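Local coordinates for protein acetaldehyde dehydrogenase (Acetylating) (Geobacillus thermoglucosidasius, PDB 5J78) that probably catalyses the reversible, NAD-dependent conversion of acetaldehyde and coenzyme A to acetyl-CoA, at residues Q307-I312 / A335-P340; S311-N316 / F359-L364; K326-I331 / L364-A369; V353-P358 / L387-L392. All coordinates share one frame; numbering follows the deposited sequence.

Interaction 1. Residues Q307-I312 / A335-P340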
loop_
_atom_site.group_PDB
_atom_site.type_symbol
_atom_site.label_atom_id
_atom_site.label_comp_id
_atom_site.label_asym_id
_atom_site.label_seq_id
_atom_site.Cartn_x
_atom_site.Cartn_y
_atom_site.Cartn_z
ATOM N N GLN A 307 19.349 -38.567 6.115
ATOM C CA GLN A 307 17.928 -38.312 6.003
ATOM C C GLN A 307 17.372 -37.795 7.317
ATOM O O GLN A 307 16.517 -36.913 7.319
ATOM C CB GLN A 307 17.200 -39.577 5.537
ATOM C CG GLN A 307 17.595 -40.026 4.107
ATOM C CD GLN A 307 17.848 -38.855 3.122
ATOM O OE1 GLN A 307 17.054 -37.914 3.030
ATOM N NE2 GLN A 307 18.961 -38.922 2.386
ATOM N N LYS A 308 17.880 -38.294 8.438
ATOM C CA LYS A 308 17.444 -37.765 9.726
ATOM C C LYS A 308 17.873 -36.307 9.894
ATOM O O LYS A 308 17.077 -35.468 10.324
ATOM C CB LYS A 308 17.991 -38.612 10.875
ATOM C CG LYS A 308 17.238 -39.933 11.050
ATOM C CD LYS A 308 17.806 -40.779 12.189
ATOM C CE LYS A 308 17.096 -42.118 12.296
ATOM N NZ LYS A 308 15.754 -41.994 12.936
ATOM N N VAL A 309 19.124 -36.001 9.559
ATOM C CA VAL A 309 19.601 -34.629 9.690
ATOM C C VAL A 309 18.825 -33.715 8.710
ATOM O O VAL A 309 18.401 -32.624 9.087
ATOM C CB VAL A 309 21.120 -34.536 9.452
ATOM C CG1 VAL A 309 21.593 -33.056 9.403
ATOM C CG2 VAL A 309 21.855 -35.269 10.545
ATOM N N ALA A 310 18.600 -34.186 7.482
ATOM C CA ALA A 310 17.970 -33.368 6.450
ATOM C C ALA A 310 16.595 -32.928 6.869
ATOM O O ALA A 310 16.099 -31.901 6.407
ATOM C CB ALA A 310 17.885 -34.106 5.136
ATOM N N SER A 311 15.987 -33.701 7.756
ATOM C CA SER A 311 14.619 -33.453 8.187
ATOM C C SER A 311 14.500 -32.250 9.097
ATOM O O SER A 311 13.425 -31.661 9.217
ATOM C CB SER A 311 14.075 -34.689 8.905
ATOM O OG SER A 311 14.263 -35.830 8.097
ATOM N N ILE A 312 15.599 -31.899 9.756
ATOM C CA ILE A 312 15.590 -30.762 10.662
ATOM C C ILE A 312 16.393 -29.573 10.132
ATOM O O ILE A 312 16.509 -28.562 10.816
ATOM C CB ILE A 312 16.128 -31.164 12.055
ATOM C CG1 ILE A 312 17.598 -31.582 11.991
ATOM C CG2 ILE A 312 15.285 -32.296 12.632
ATOM C CD1 ILE A 312 18.308 -31.440 13.313
ATOM N N ALA A 335 18.342 -34.332 15.599
ATOM C CA ALA A 335 18.001 -35.221 14.502
ATOM C C ALA A 335 17.844 -36.649 15.016
ATOM O O ALA A 335 17.471 -37.534 14.256
ATOM C CB ALA A 335 19.060 -35.160 13.400
ATOM N N GLY A 336 18.127 -36.870 16.303
ATOM C CA GLY A 336 18.004 -38.196 16.893
ATOM C C GLY A 336 19.009 -39.215 16.396
ATOM O O GLY A 336 18.679 -40.389 16.183
ATOM N N ILE A 337 20.247 -38.769 16.219
ATOM C CA ILE A 337 21.341 -39.664 15.878
ATOM C C ILE A 337 22.365 -39.440 16.968
ATOM O O ILE A 337 22.271 -38.455 17.693
ATOM C CB ILE A 337 21.924 -39.379 14.464
ATOM C CG1 ILE A 337 22.806 -38.121 14.465
ATOM C CG2 ILE A 337 20.788 -39.238 13.426
ATOM C CD1 ILE A 337 23.465 -37.829 13.116
ATOM N N GLU A 338 23.341 -40.331 17.107
ATOM C CA GLU A 338 24.394 -40.089 18.090
ATOM C C GLU A 338 25.766 -40.107 17.435
ATOM O O GLU A 338 26.026 -40.878 16.502
ATOM C CB GLU A 338 24.315 -41.098 19.246
ATOM C CG GLU A 338 24.666 -42.518 18.920
ATOM C CD GLU A 338 24.999 -43.316 20.177
ATOM O OE1 GLU A 338 24.060 -43.613 20.949
ATOM O OE2 GLU A 338 26.195 -43.628 20.399
ATOM N N ILE A 339 26.630 -39.235 17.947
ATOM C CA ILE A 339 27.939 -38.974 17.360
ATOM C C ILE A 339 28.945 -38.816 18.475
ATOM O O ILE A 339 28.577 -38.461 19.592
ATOM C CB ILE A 339 27.970 -37.672 16.477
ATOM C CG1 ILE A 339 27.646 -36.436 17.314
ATOM C CG2 ILE A 339 27.009 -37.782 15.319
ATOM C CD1 ILE A 339 27.976 -35.128 16.612
ATOM N N PRO A 340 30.224 -39.053 18.173
ATOM C CA PRO A 340 31.264 -38.854 19.186
ATOM C C PRO A 340 31.327 -37.419 19.695
ATOM O O PRO A 340 31.001 -36.466 18.981
ATOM C CB PRO A 340 32.557 -39.230 18.449
ATOM C CG PRO A 340 32.132 -40.124 17.340
ATOM C CD PRO A 340 30.745 -39.675 16.944
#
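A335 sets its single methyl against the backbone and side chains of one turn of helix 303-313, and this is the tight part of the contact, with helix atoms on several sides of one carbon. Its CB lies 3.7 Å from the carbonyl O of K308 and 3.8 Å from V309 CA, distances that bring the methyl down onto the helix main chain. I312 closes over the same methyl from further along the helix: its CD1 comes within 3.8 Å of A335 CB and also rests near A335 N. In V309, the buried member of the group, chi1 172° sets CG1 anti to the backbone N and leaves CG2 anti to the carbonyl carbon, from where CG2 reaches both A335 CB and I337 CD1, the latter at 4.0 Å.

The solvent side rests on far fewer atoms. K308 and I337 run past each other in opposite directions, and the closest approach is 3.6 Å between K308 CD and I337 CG2. The lysine chain stays extended to CE and turns only at its last bond, so the aliphatic carbons do the touching while the ammonium ends on the solvent side. G336 lies at this same edge; with phi 68° it ends helix 328-335 in a Schellman motif, and the chain leaves the helix there to bring I337 back against helix 303-313.

Within the helix, S311 OG donates to Q307 O at 2.6 Å. I312 also touches M334 and I337 touches A332 of helix 328-335, while V309 and I337 share L301; the contact therefore joins two helices beside strand 298-300, an edge strand of the parallel sheet within this chain.

Interaction 2. Residues S311-N316 / F359-L364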
loop_
_atom_site.group_PDB
_atom_site.type_symbol
_atom_site.label_atom_id
_atom_site.label_comp_id
_atom_site.label_asym_id
_atom_site.label_seq_id
_atom_site.Cartn_x
_atom_site.Cartn_y
_atom_site.Cartn_z
ATOM N N SER A 311 15.987 -33.701 7.756
ATOM C CA SER A 311 14.619 -33.453 8.187
ATOM C C SER A 311 14.500 -32.250 9.097
ATOM O O SER A 311 13.425 -31.661 9.217
ATOM C CB SER A 311 14.075 -34.689 8.905
ATOM O OG SER A 311 14.263 -35.830 8.097
ATOM N N ILE A 312 15.599 -31.899 9.756
ATOM C CA ILE A 312 15.590 -30.762 10.662
ATOM C C ILE A 312 16.393 -29.573 10.132
ATOM O O ILE A 312 16.509 -28.562 10.816
ATOM C CB ILE A 312 16.128 -31.164 12.055
ATOM C CG1 ILE A 312 17.598 -31.582 11.991
ATOM C CG2 ILE A 312 15.285 -32.296 12.632
ATOM C CD1 ILE A 312 18.308 -31.440 13.313
ATOM N N ILE A 313 16.948 -29.695 8.929
ATOM C CA ILE A 313 17.697 -28.594 8.333
ATOM C C ILE A 313 16.742 -27.500 7.852
ATOM O O ILE A 313 17.038 -26.319 8.009
ATOM C CB ILE A 313 18.593 -29.064 7.178
ATOM C CG1 ILE A 313 19.856 -29.685 7.765
ATOM C CG2 ILE A 313 19.003 -27.894 6.255
ATOM C CD1 ILE A 313 20.784 -30.285 6.751
ATOM N N MET A 314 15.607 -27.876 7.269
ATOM C CA MET A 314 14.568 -26.881 7.004
ATOM C C MET A 314 13.179 -27.318 7.474
ATOM O O MET A 314 12.833 -28.507 7.480
ATOM C CB MET A 314 14.552 -26.495 5.510
ATOM C CG MET A 314 14.469 -27.594 4.491
ATOM S SD MET A 314 15.213 -27.083 2.902
ATOM C CE MET A 314 14.616 -25.405 2.754
ATOM N N VAL A 315 12.430 -26.322 7.942
ATOM C CA VAL A 315 11.026 -26.467 8.299
ATOM C C VAL A 315 10.258 -25.451 7.462
ATOM O O VAL A 315 10.721 -24.323 7.263
ATOM C CB VAL A 315 10.776 -26.254 9.808
ATOM C CG1 VAL A 315 11.625 -27.223 10.621
ATOM C CG2 VAL A 315 11.075 -24.827 10.214
ATOM N N ASN A 316 9.081 -25.855 6.992
ATOM C CA ASN A 316 8.499 -25.282 5.783
ATOM C C ASN A 316 9.517 -25.512 4.674
ATOM O O ASN A 316 10.095 -26.601 4.572
ATOM C CB ASN A 316 8.163 -23.793 5.933
ATOM C CG ASN A 316 7.203 -23.521 7.075
ATOM O OD1 ASN A 316 6.428 -24.393 7.471
ATOM N ND2 ASN A 316 7.242 -22.300 7.604
ATOM N N PHE A 359 20.753 -30.221 2.026
ATOM C CA PHE A 359 22.185 -30.155 2.263
ATOM C C PHE A 359 22.857 -29.182 1.289
ATOM O O PHE A 359 23.986 -28.758 1.517
ATOM C CB PHE A 359 22.811 -31.549 2.172
ATOM C CG PHE A 359 22.625 -32.372 3.420
ATOM C CD1 PHE A 359 23.455 -32.194 4.505
ATOM C CD2 PHE A 359 21.618 -33.316 3.507
ATOM C CE1 PHE A 359 23.288 -32.950 5.671
ATOM C CE2 PHE A 359 21.449 -34.065 4.662
ATOM C CZ PHE A 359 22.286 -33.870 5.747
ATOM N N SER A 360 22.163 -28.811 0.219
ATOM C CA SER A 360 22.742 -27.907 -0.771
ATOM C C SER A 360 22.492 -26.426 -0.451
ATOM O O SER A 360 23.113 -25.569 -1.074
ATOM C CB SER A 360 22.201 -28.205 -2.168
ATOM O OG SER A 360 20.840 -27.845 -2.257
ATOM N N ILE A 361 21.596 -26.129 0.497
ATOM C CA ILE A 361 21.300 -24.737 0.857
ATOM C C ILE A 361 22.260 -24.212 1.926
ATOM O O ILE A 361 23.144 -24.949 2.419
ATOM C CB ILE A 361 19.828 -24.560 1.343
ATOM C CG1 ILE A 361 19.576 -25.185 2.732
ATOM C CG2 ILE A 361 18.872 -25.152 0.320
ATOM C CD1 ILE A 361 18.311 -24.670 3.427
ATOM N N GLU A 362 22.086 -22.932 2.265
ATOM C CA GLU A 362 22.893 -22.271 3.274
ATOM C C GLU A 362 22.422 -22.779 4.628
ATOM O O GLU A 362 21.242 -22.656 4.969
ATOM C CB GLU A 362 22.774 -20.731 3.195
ATOM C CG GLU A 362 23.813 -20.025 4.070
ATOM C CD GLU A 362 23.569 -18.543 4.305
ATOM O OE1 GLU A 362 22.475 -18.033 3.982
ATOM O OE2 GLU A 362 24.507 -17.886 4.819
ATOM N N LYS A 363 23.340 -23.322 5.415
ATOM C CA LYS A 363 22.941 -24.040 6.629
ATOM C C LYS A 363 23.266 -23.298 7.925
ATOM O O LYS A 363 22.713 -23.628 8.980
ATOM C CB LYS A 363 23.601 -25.437 6.622
ATOM C CG LYS A 363 23.082 -26.295 5.458
ATOM C CD LYS A 363 23.909 -27.552 5.184
ATOM C CE LYS A 363 25.259 -27.241 4.581
ATOM N NZ LYS A 363 25.179 -26.858 3.141
ATOM N N LEU A 364 24.146 -22.299 7.835
ATOM C CA LEU A 364 24.498 -21.447 8.975
ATOM C C LEU A 364 24.735 -22.285 10.234
ATOM O O LEU A 364 24.253 -21.974 11.319
ATOM C CB LEU A 364 23.407 -20.399 9.228
ATOM C CG LEU A 364 23.377 -19.188 8.271
ATOM C CD1 LEU A 364 22.176 -18.296 8.558
ATOM C CD2 LEU A 364 24.653 -18.370 8.350
#
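I313 carries CG1 opposite its carbonyl carbon (chi1 -80°) and is extended beyond it, which delivers CD1 over one face of the F359 ring. The phenylalanine bends back to meet it: its CB leaves the backbone pointing away from 311-316, yet the ring returns toward that segment. The methyl stands 3.9 Å from the ring centroid and 16° off the ring normal, the geometry of a CH-pi contact, and it is displaced toward the rim so that CE1, at 3.8 Å from I313 CD1, is the nearest ring atom. The other branch of I313, CG2, approaches I361 CD1 more loosely, at 4.3 Å. M314 adds to the I361 side: a bend at its last torsion brings CE to 3.8 Å from I361 CD1, with SD slightly farther off, and the side chain comes in at a slant to the isoleucine.

K363 lends only aliphatic carbon to this surface, where its CD lies 4.4 Å from I313 CD1. Its ammonium leads away and is held by three backbone carbonyls. NZ donates to I361 O at 2.9 Å, nearly in line with the carbonyl (171°), and to F359 O at 2.8 Å from above the carbonyl plane; Q277 O of strand 276-282 takes the third bond.

The loop is thus folded round its own lysine, and I367 and V309 also press on F359. Chemically, the interface between the two segments is apolar, built from methyls, thioether and ring face, whereas the buried positive charge is met by gathered carbonyl dipoles, which would probably help to stabilise it.

Interaction 3. Residues K326-I331 / L364-A369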
loop_
_atom_site.group_PDB
_atom_site.type_symbol
_atom_site.label_atom_id
_atom_site.label_comp_id
_atom_site.label_asym_id
_atom_site.label_seq_id
_atom_site.Cartn_x
_atom_site.Cartn_y
_atom_site.Cartn_z
ATOM N N LYS A 326 24.452 -24.007 16.159
ATOM C CA LYS A 326 24.461 -25.101 17.141
ATOM C C LYS A 326 25.654 -26.039 16.973
ATOM O O LYS A 326 26.071 -26.344 15.856
ATOM C CB LYS A 326 23.151 -25.888 17.043
ATOM C CG LYS A 326 21.928 -25.070 17.452
ATOM C CD LYS A 326 22.063 -24.608 18.902
ATOM C CE LYS A 326 20.796 -23.973 19.437
ATOM N NZ LYS A 326 20.996 -23.535 20.849
ATOM N N ALA A 327 26.204 -26.501 18.093
ATOM C CA ALA A 327 27.283 -27.477 18.050
ATOM C C ALA A 327 26.783 -28.750 17.357
ATOM O O ALA A 327 25.579 -29.032 17.395
ATOM C CB ALA A 327 27.788 -27.786 19.471
ATOM N N PRO A 328 27.692 -29.509 16.709
ATOM C CA PRO A 328 27.316 -30.767 16.046
ATOM C C PRO A 328 26.506 -31.708 16.942
ATOM O O PRO A 328 25.555 -32.334 16.479
ATOM C CB PRO A 328 28.666 -31.403 15.698
ATOM C CG PRO A 328 29.628 -30.285 15.660
ATOM C CD PRO A 328 29.132 -29.217 16.564
ATOM N N GLN A 329 26.899 -31.798 18.209
ATOM C CA GLN A 329 26.243 -32.678 19.169
ATOM C C GLN A 329 24.789 -32.295 19.416
ATOM O O GLN A 329 23.935 -33.170 19.567
ATOM C CB GLN A 329 27.000 -32.673 20.492
ATOM C CG GLN A 329 28.365 -33.367 20.429
ATOM C CD GLN A 329 29.421 -32.587 19.632
ATOM O OE1 GLN A 329 29.388 -31.341 19.543
ATOM N NE2 GLN A 329 30.370 -33.325 19.052
ATOM N N VAL A 330 24.514 -30.990 19.466
ATOM C CA VAL A 330 23.152 -30.496 19.625
ATOM C C VAL A 330 22.336 -30.872 18.402
ATOM O O VAL A 330 21.216 -31.352 18.520
ATOM C CB VAL A 330 23.113 -28.969 19.822
ATOM C CG1 VAL A 330 21.660 -28.450 19.828
ATOM C CG2 VAL A 330 23.853 -28.570 21.107
ATOM N N ILE A 331 22.912 -30.658 17.224
ATOM C CA ILE A 331 22.241 -31.011 15.986
ATOM C C ILE A 331 21.963 -32.517 15.939
ATOM O O ILE A 331 20.880 -32.940 15.534
ATOM C CB ILE A 331 23.084 -30.599 14.783
ATOM C CG1 ILE A 331 23.215 -29.072 14.734
ATOM C CG2 ILE A 331 22.468 -31.082 13.483
ATOM C CD1 ILE A 331 24.317 -28.609 13.850
ATOM N N LEU A 364 24.146 -22.299 7.835
ATOM C CA LEU A 364 24.498 -21.447 8.975
ATOM C C LEU A 364 24.735 -22.285 10.234
ATOM O O LEU A 364 24.253 -21.974 11.319
ATOM C CB LEU A 364 23.407 -20.399 9.228
ATOM C CG LEU A 364 23.377 -19.188 8.271
ATOM C CD1 LEU A 364 22.176 -18.296 8.558
ATOM C CD2 LEU A 364 24.653 -18.370 8.350
ATOM N N SER A 365 25.480 -23.367 10.066
ATOM C CA SER A 365 25.743 -24.298 11.162
ATOM C C SER A 365 26.853 -25.247 10.714
ATOM O O SER A 365 27.235 -25.251 9.531
ATOM C CB SER A 365 24.473 -25.066 11.549
ATOM O OG SER A 365 24.017 -25.851 10.460
ATOM N N PRO A 366 27.395 -26.041 11.644
ATOM C CA PRO A 366 28.558 -26.861 11.300
ATOM C C PRO A 366 28.146 -28.120 10.529
ATOM O O PRO A 366 28.415 -29.255 10.934
ATOM C CB PRO A 366 29.177 -27.183 12.666
ATOM C CG PRO A 366 28.464 -26.342 13.651
ATOM C CD PRO A 366 27.127 -26.064 13.088
ATOM N N ILE A 367 27.476 -27.883 9.405
ATOM C CA ILE A 367 27.123 -28.905 8.431
ATOM C C ILE A 367 27.656 -28.473 7.079
ATOM O O ILE A 367 27.482 -27.326 6.663
ATOM C CB ILE A 367 25.605 -29.123 8.322
ATOM C CG1 ILE A 367 25.023 -29.411 9.698
ATOM C CG2 ILE A 367 25.309 -30.249 7.342
ATOM C CD1 ILE A 367 23.492 -29.516 9.749
ATOM N N LEU A 368 28.253 -29.422 6.380
ATOM C CA LEU A 368 28.950 -29.175 5.141
ATOM C C LEU A 368 28.530 -30.228 4.126
ATOM O O LEU A 368 28.572 -31.419 4.435
ATOM C CB LEU A 368 30.458 -29.216 5.406
ATOM C CG LEU A 368 31.421 -28.551 4.447
ATOM C CD1 LEU A 368 31.045 -27.090 4.170
ATOM C CD2 LEU A 368 32.817 -28.636 5.028
ATOM N N ALA A 369 28.095 -29.810 2.940
ATOM C CA ALA A 369 27.870 -30.755 1.835
ATOM C C ALA A 369 29.195 -31.095 1.170
ATOM O O ALA A 369 30.119 -30.287 1.179
ATOM C CB ALA A 369 26.901 -30.187 0.814
#
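The inverse gamma turn centred on P366, at the entrance to strand 367-373 in the parallel beta-sheet of the alpha/beta fold, packs against K326, P328 and I331 at the start of helix 328-335. The turn is closed by I367 N donating to S365 O at 2.6 Å, and it presents the proline ring to the helix. Two ring carbons meet the K326 carbonyl: P366 CD lies 3.0 Å from K326 O and P366 CG 3.3 Å from the same atom, a close approach of carbon to oxygen just ahead of A327, the N-cap residue. The rings of P328 and P366 cross at about a right angle, with P328 CD 4.1 Å from P366 CG. One turn on, I331 meets the proline at a slant. Without CG and CD, an alanine at P366 would probably open a gap against I331 CD1 and the K326 carbonyl and give the turn more freedom to move. The polar ends have other partners: K326 NZ bonds to G85 O, and S365 OG to K363 O. Strand 367-373 extends the apolar contact through I367, whose CD1 is 4.2 Å from I331 CG2, while I331 CD1 sits 3.9 Å from P366 CD.

Interaction 4. Residues V353-P358 / L387-L392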
loop_
_atom_site.group_PDB
_atom_site.type_symbol
_atom_site.label_atom_id
_atom_site.label_comp_id
_atom_site.label_asym_id
_atom_site.label_seq_id
_atom_site.Cartn_x
_atom_site.Cartn_y
_atom_site.Cartn_z
ATOM N N VAL A 353 21.531 -30.329 -6.212
ATOM C CA VAL A 353 21.485 -28.930 -5.771
ATOM C C VAL A 353 20.080 -28.356 -5.953
ATOM O O VAL A 353 19.483 -28.502 -7.013
ATOM C CB VAL A 353 22.491 -28.071 -6.563
ATOM C CG1 VAL A 353 22.465 -26.582 -6.107
ATOM C CG2 VAL A 353 23.899 -28.658 -6.443
ATOM N N GLY A 354 19.543 -27.707 -4.925
ATOM C CA GLY A 354 18.224 -27.117 -5.037
ATOM C C GLY A 354 17.622 -26.877 -3.683
ATOM O O GLY A 354 18.035 -27.494 -2.712
ATOM N N LYS A 355 16.636 -25.987 -3.628
ATOM C CA LYS A 355 16.001 -25.593 -2.373
ATOM C C LYS A 355 15.406 -26.808 -1.670
ATOM O O LYS A 355 15.176 -26.787 -0.464
ATOM C CB LYS A 355 14.890 -24.550 -2.602
ATOM C CG LYS A 355 15.143 -23.495 -3.674
ATOM C CD LYS A 355 15.907 -22.289 -3.154
ATOM C CE LYS A 355 16.440 -21.466 -4.329
ATOM N NZ LYS A 355 17.218 -20.266 -3.905
ATOM N N GLU A 356 15.153 -27.867 -2.435
ATOM C CA GLU A 356 14.479 -29.050 -1.919
ATOM C C GLU A 356 15.475 -30.126 -1.515
ATOM O O GLU A 356 15.084 -31.208 -1.102
ATOM C CB GLU A 356 13.497 -29.598 -2.962
ATOM C CG GLU A 356 14.121 -30.315 -4.176
ATOM C CD GLU A 356 14.686 -29.371 -5.241
ATOM O OE1 GLU A 356 15.111 -28.238 -4.911
ATOM O OE2 GLU A 356 14.704 -29.772 -6.426
ATOM N N TYR A 357 16.759 -29.817 -1.683
ATOM C CA TYR A 357 17.861 -30.665 -1.243
ATOM C C TYR A 357 18.566 -29.952 -0.092
ATOM O O TYR A 357 19.527 -29.204 -0.302
ATOM C CB TYR A 357 18.818 -30.942 -2.385
ATOM C CG TYR A 357 18.187 -31.762 -3.480
ATOM C CD1 TYR A 357 18.195 -33.147 -3.420
ATOM C CD2 TYR A 357 17.562 -31.157 -4.564
ATOM C CE1 TYR A 357 17.611 -33.910 -4.409
ATOM C CE2 TYR A 357 16.973 -31.919 -5.564
ATOM C CZ TYR A 357 17.008 -33.294 -5.477
ATOM O OH TYR A 357 16.434 -34.058 -6.459
ATOM N N PRO A 358 18.070 -30.168 1.134
ATOM C CA PRO A 358 18.475 -29.355 2.285
ATOM C C PRO A 358 19.970 -29.284 2.541
ATOM O O PRO A 358 20.410 -28.345 3.211
ATOM C CB PRO A 358 17.765 -30.037 3.450
ATOM C CG PRO A 358 16.573 -30.690 2.826
ATOM C CD PRO A 358 17.046 -31.165 1.502
ATOM N N LEU A 387 25.472 -21.186 -5.937
ATOM C CA LEU A 387 25.297 -19.747 -5.737
ATOM C C LEU A 387 23.866 -19.343 -6.054
ATOM O O LEU A 387 23.281 -18.524 -5.359
ATOM C CB LEU A 387 26.278 -18.969 -6.585
ATOM C CG LEU A 387 27.719 -19.126 -6.123
ATOM C CD1 LEU A 387 28.629 -18.517 -7.145
ATOM C CD2 LEU A 387 27.963 -18.515 -4.726
ATOM N N GLU A 388 23.288 -19.960 -7.075
ATOM C CA GLU A 388 21.913 -19.665 -7.444
ATOM C C GLU A 388 20.909 -20.097 -6.377
ATOM O O GLU A 388 19.805 -19.561 -6.324
ATOM C CB GLU A 388 21.608 -20.313 -8.797
ATOM C CG GLU A 388 22.421 -19.639 -9.894
ATOM C CD GLU A 388 22.327 -20.297 -11.254
ATOM O OE1 GLU A 388 21.987 -21.501 -11.335
ATOM O OE2 GLU A 388 22.610 -19.592 -12.251
ATOM N N VAL A 389 21.287 -21.029 -5.502
ATOM C CA VAL A 389 20.447 -21.334 -4.330
ATOM C C VAL A 389 20.773 -20.399 -3.143
ATOM O O VAL A 389 21.125 -20.858 -2.057
ATOM C CB VAL A 389 20.609 -22.822 -3.859
ATOM C CG1 VAL A 389 19.494 -23.209 -2.900
ATOM C CG2 VAL A 389 20.592 -23.769 -5.032
ATOM N N GLY A 390 20.707 -19.094 -3.355
ATOM C CA GLY A 390 20.815 -18.140 -2.257
ATOM C C GLY A 390 22.217 -17.720 -1.830
ATOM O O GLY A 390 22.450 -17.497 -0.641
ATOM N N GLY A 391 23.140 -17.611 -2.783
ATOM C CA GLY A 391 24.474 -17.105 -2.517
ATOM C C GLY A 391 25.038 -16.122 -3.545
ATOM O O GLY A 391 26.201 -15.753 -3.454
ATOM N N LEU A 392 24.245 -15.692 -4.525
ATOM C CA LEU A 392 24.795 -14.858 -5.605
ATOM C C LEU A 392 25.385 -13.527 -5.129
ATOM O O LEU A 392 24.791 -12.803 -4.328
ATOM C CB LEU A 392 23.729 -14.577 -6.665
ATOM C CG LEU A 392 23.367 -15.772 -7.562
ATOM C CD1 LEU A 392 22.087 -15.466 -8.332
ATOM C CD2 LEU A 392 24.492 -16.132 -8.503
#
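V389 divides its two methyls between two partners. CG1, opposite its backbone N (chi1 -165°), faces the K355 chain, and CG2 faces V353. The valines cross obliquely and meet closely, with V353 CG1 3.5 Å from V389 CG2; the same methyl of V389 lies 4.1 Å from G354 N. K355 instead runs alongside V389 in the opposite direction. Bent at chi2 and extended from there, it lays CD 3.7 Å from V389 CG1 and carries NZ on to 3.4 Å from V389 CA. The ammonium ends near E388 O, 3.6 Å from NZ, too far for the pair to be counted as a hydrogen bond but near the C-terminal end of helix 376-388, whose carbonyls would probably draw a positive charge. An alanine in place of V389 would probably open a gap beside V353 and leave the aliphatic part of K355 less firmly guided. V389 also touches I361 and N243. Each segment contains a tight turn: G354 to Y357 form a type I beta turn, closed by Y357 N to G354 O at 2.8 Å, and V389 centres an inverse gamma turn. The loop between strands 345-349 and 367-373 thus packs on the turn leading from helix 376-388 to strand 395-399, connections characteristic of a parallel alpha/beta fold.

How the interactions relate
Interaction 2 lies centrally among the four. Its F359 ring touches interaction 1 through A310 CB, 3.6 Å from F359 CE2, and interaction 3 through I367 CG2, 3.8 Å from F359 CE1. Interaction 4 joins it through a probable hydrogen bond of 3.0 Å between S360 OG and G354 N. Interaction 3 lies at the start of helix 328-335 and interaction 1 at its exit, with centres about 10 Å apart, whereas interactions 3 and 4 do not touch (nearest atoms about 7 Å). In the loop of interaction 2, E362 OE2 approaches OD1 of Cys273, modified here to 3-sulfinoalanine and consistent with the reactive cysteine of aldehyde dehydrogenases, so this network probably backs a loop beside the active site.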